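Local coordinates for VirX1 (PDB 6QGM), which iodinates diverse substrates as a marine viral halogenase and probably depends on a flavin, like its tryptophan halogenase relatives, at residues V91-F96 / L140-R145. Sequence-based numbering, arbitrary orientation.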
loop_
_atom_site.group_PDB
_atom_site.type_symbol
_atom_site.label_atom_id
_atom_site.label_comp_id
_atom_site.label_asym_id
_atom_site.label_seq_id
_atom_site.Cartn_x
_atom_site.Cartn_y
_atom_site.Cartn_z
ATOM N N VAL B 91 13.517 25.804 -22.419
ATOM C CA VAL B 91 13.195 26.200 -21.019
ATOM C C VAL B 91 11.843 25.608 -20.622
ATOM O O VAL B 91 10.949 25.546 -21.456
ATOM C CB VAL B 91 13.190 27.731 -20.875
ATOM C CG1 VAL B 91 12.966 28.143 -19.432
ATOM C CG2 VAL B 91 14.460 28.354 -21.419
ATOM N N PHE B 92 11.723 25.190 -19.373
ATOM C CA PHE B 92 10.435 24.842 -18.744
ATOM C C PHE B 92 10.504 25.227 -17.270
ATOM O O PHE B 92 11.613 25.387 -16.739
ATOM C CB PHE B 92 10.077 23.383 -19.015
ATOM C CG PHE B 92 11.001 22.340 -18.445
ATOM C CD1 PHE B 92 10.787 21.812 -17.180
ATOM C CD2 PHE B 92 12.030 21.816 -19.205
ATOM C CE1 PHE B 92 11.610 20.814 -16.670
ATOM C CE2 PHE B 92 12.852 20.823 -18.693
ATOM C CZ PHE B 92 12.648 20.333 -17.425
ATOM N N GLU B 93 9.338 25.425 -16.653
ATOM C CA GLU B 93 9.244 25.878 -15.250
ATOM C C GLU B 93 8.637 24.759 -14.403
ATOM O O GLU B 93 7.850 23.936 -14.935
ATOM C CB GLU B 93 8.414 27.152 -15.169
ATOM C CG GLU B 93 8.790 28.201 -16.204
ATOM C CD GLU B 93 9.830 29.238 -15.804
ATOM O OE1 GLU B 93 10.196 29.308 -14.595
ATOM O OE2 GLU B 93 10.271 29.991 -16.712
ATOM N N TYR B 94 9.059 24.718 -13.141
ATOM C CA TYR B 94 8.301 24.162 -11.992
ATOM C C TYR B 94 7.916 25.354 -11.126
ATOM O O TYR B 94 8.684 25.757 -10.259
ATOM C CB TYR B 94 9.136 23.123 -11.236
ATOM C CG TYR B 94 8.436 22.447 -10.088
ATOM C CD1 TYR B 94 7.052 22.439 -10.009
ATOM C CD2 TYR B 94 9.146 21.807 -9.078
ATOM C CE1 TYR B 94 6.392 21.802 -8.970
ATOM C CE2 TYR B 94 8.500 21.160 -8.037
ATOM C CZ TYR B 94 7.118 21.168 -7.979
ATOM O OH TYR B 94 6.440 20.544 -6.973
ATOM N N PRO B 95 6.743 25.988 -11.384
ATOM C CA PRO B 95 6.283 27.140 -10.604
ATOM C C PRO B 95 5.711 26.681 -9.262
ATOM O O PRO B 95 5.269 25.562 -9.205
ATOM C CB PRO B 95 5.188 27.727 -11.492
ATOM C CG PRO B 95 4.591 26.513 -12.143
ATOM C CD PRO B 95 5.773 25.612 -12.423
ATOM N N PHE B 96 5.719 27.531 -8.232
ATOM C CA PHE B 96 5.156 27.220 -6.892
ATOM C C PHE B 96 3.626 27.302 -6.956
ATOM O O PHE B 96 3.050 28.171 -7.642
ATOM C CB PHE B 96 5.718 28.163 -5.836
ATOM C CG PHE B 96 7.113 27.813 -5.406
ATOM C CD1 PHE B 96 7.375 26.606 -4.779
ATOM C CD2 PHE B 96 8.164 28.687 -5.625
ATOM C CE1 PHE B 96 8.664 26.274 -4.374
ATOM C CE2 PHE B 96 9.455 28.356 -5.222
ATOM C CZ PHE B 96 9.712 27.139 -4.611
ATOM N N LEU B 140 4.065 35.181 -13.842
ATOM C CA LEU B 140 4.884 36.091 -12.994
ATOM C C LEU B 140 6.363 35.748 -13.232
ATOM O O LEU B 140 7.161 36.662 -13.527
ATOM C CB LEU B 140 4.516 35.910 -11.520
ATOM C CG LEU B 140 3.075 36.259 -11.141
ATOM C CD1 LEU B 140 2.821 36.038 -9.642
ATOM C CD2 LEU B 140 2.729 37.692 -11.556
ATOM N N ALA B 141 6.696 34.464 -13.111
ATOM C CA ALA B 141 8.050 33.916 -13.305
ATOM C C ALA B 141 8.528 34.264 -14.712
ATOM O O ALA B 141 9.644 34.765 -14.845
ATOM C CB ALA B 141 8.041 32.432 -13.073
ATOM N N GLU B 142 7.684 34.055 -15.717
ATOM C CA GLU B 142 8.069 34.168 -17.151
ATOM C C GLU B 142 8.318 35.631 -17.521
ATOM O O GLU B 142 9.287 35.863 -18.246
ATOM C CB GLU B 142 7.020 33.527 -18.064
ATOM C CG GLU B 142 7.185 32.027 -18.153
ATOM C CD GLU B 142 6.477 31.325 -19.297
ATOM O OE1 GLU B 142 6.148 31.991 -20.283
ATOM O OE2 GLU B 142 6.283 30.092 -19.208
ATOM N N HIS B 143 7.502 36.573 -17.043
ATOM C CA HIS B 143 7.627 38.018 -17.386
ATOM C C HIS B 143 8.294 38.796 -16.243
ATOM O O HIS B 143 8.319 40.028 -16.324
ATOM C CB HIS B 143 6.254 38.566 -17.790
ATOM C CG HIS B 143 5.716 37.874 -18.991
ATOM N ND1 HIS B 143 5.041 36.683 -18.912
ATOM C CD2 HIS B 143 5.783 38.178 -20.292
ATOM C CE1 HIS B 143 4.696 36.286 -20.115
ATOM N NE2 HIS B 143 5.112 37.204 -20.981
ATOM N N ASN B 144 8.828 38.098 -15.232
ATOM C CA ASN B 144 9.645 38.693 -14.139
ATOM C C ASN B 144 8.826 39.796 -13.444
ATOM O O ASN B 144 9.354 40.907 -13.218
ATOM C CB ASN B 144 10.973 39.222 -14.695
ATOM C CG ASN B 144 11.981 39.527 -13.616
ATOM O OD1 ASN B 144 12.156 38.744 -12.676
ATOM N ND2 ASN B 144 12.637 40.669 -13.754
ATOM N N ARG B 145 7.574 39.493 -13.101
ATOM C CA ARG B 145 6.634 40.427 -12.441
ATOM C C ARG B 145 6.246 39.854 -11.083
ATOM O O ARG B 145 6.444 38.652 -10.870
ATOM C CB ARG B 145 5.400 40.666 -13.315
ATOM C CG ARG B 145 5.724 40.983 -14.763
ATOM C CD ARG B 145 6.669 42.158 -14.910
ATOM N NE ARG B 145 6.805 42.522 -16.307
ATOM C CZ ARG B 145 6.231 43.576 -16.866
ATOM N NH1 ARG B 145 5.509 44.428 -16.158
ATOM N NH2 ARG B 145 6.397 43.805 -18.153
#
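Glu93, on the edge strand 91-95, meets Ala141 and Glu142 on the last turn of helix 137-143. The strand is extended and borders a mixed β-sheet beside strand 78-82. The helix lies against one face of that sheet and ends in a Schellman motif: Asn144 takes positive phi (57°), Arg145 N bonds back to Leu140 O at 2.9 Å, and Asn144 N bonds weakly to Ala141 O. No backbone or side-chain hydrogen bond joins the two segments, which bury 111 Å² between them.

The contact is made by the carboxylate of Glu93. This residue leaves the strand facing the helix, and the bend of its chain at chi2 (-92°) places the carboxylate beside the helix, one oxygen near Ala141 and the other near Glu142. OE1 of Glu93 lies 4.1 Å from CB of Ala141, and OE2 of Glu93 lies 4.0 Å from CG of Glu142. Beyond CG, Glu142 runs extended, and its carboxylate plane is turned 32° from that of Glu93. The two acids come near without touching, with Glu93 OE2 4.7 Å from Glu142 OE2.

Each acid has its own cationic partner: Glu93 OE2 forms a salt bridge with Arg80 NE, and Glu142 OE1 with Arg132 NE. Ser78 OG also hydrogen-bonds to Glu93 OE1, so both oxygens of this buried carboxylate are satisfied within the sheet. Val270, on strand 270-275, touches both Glu93 and Ala141. The helix thus packs on the face of the sheet near its edge strand, by van der Waals contact around a carboxylate, and the two arginines probably offset the repulsion between neighbouring carboxylates and favour their ionised forms.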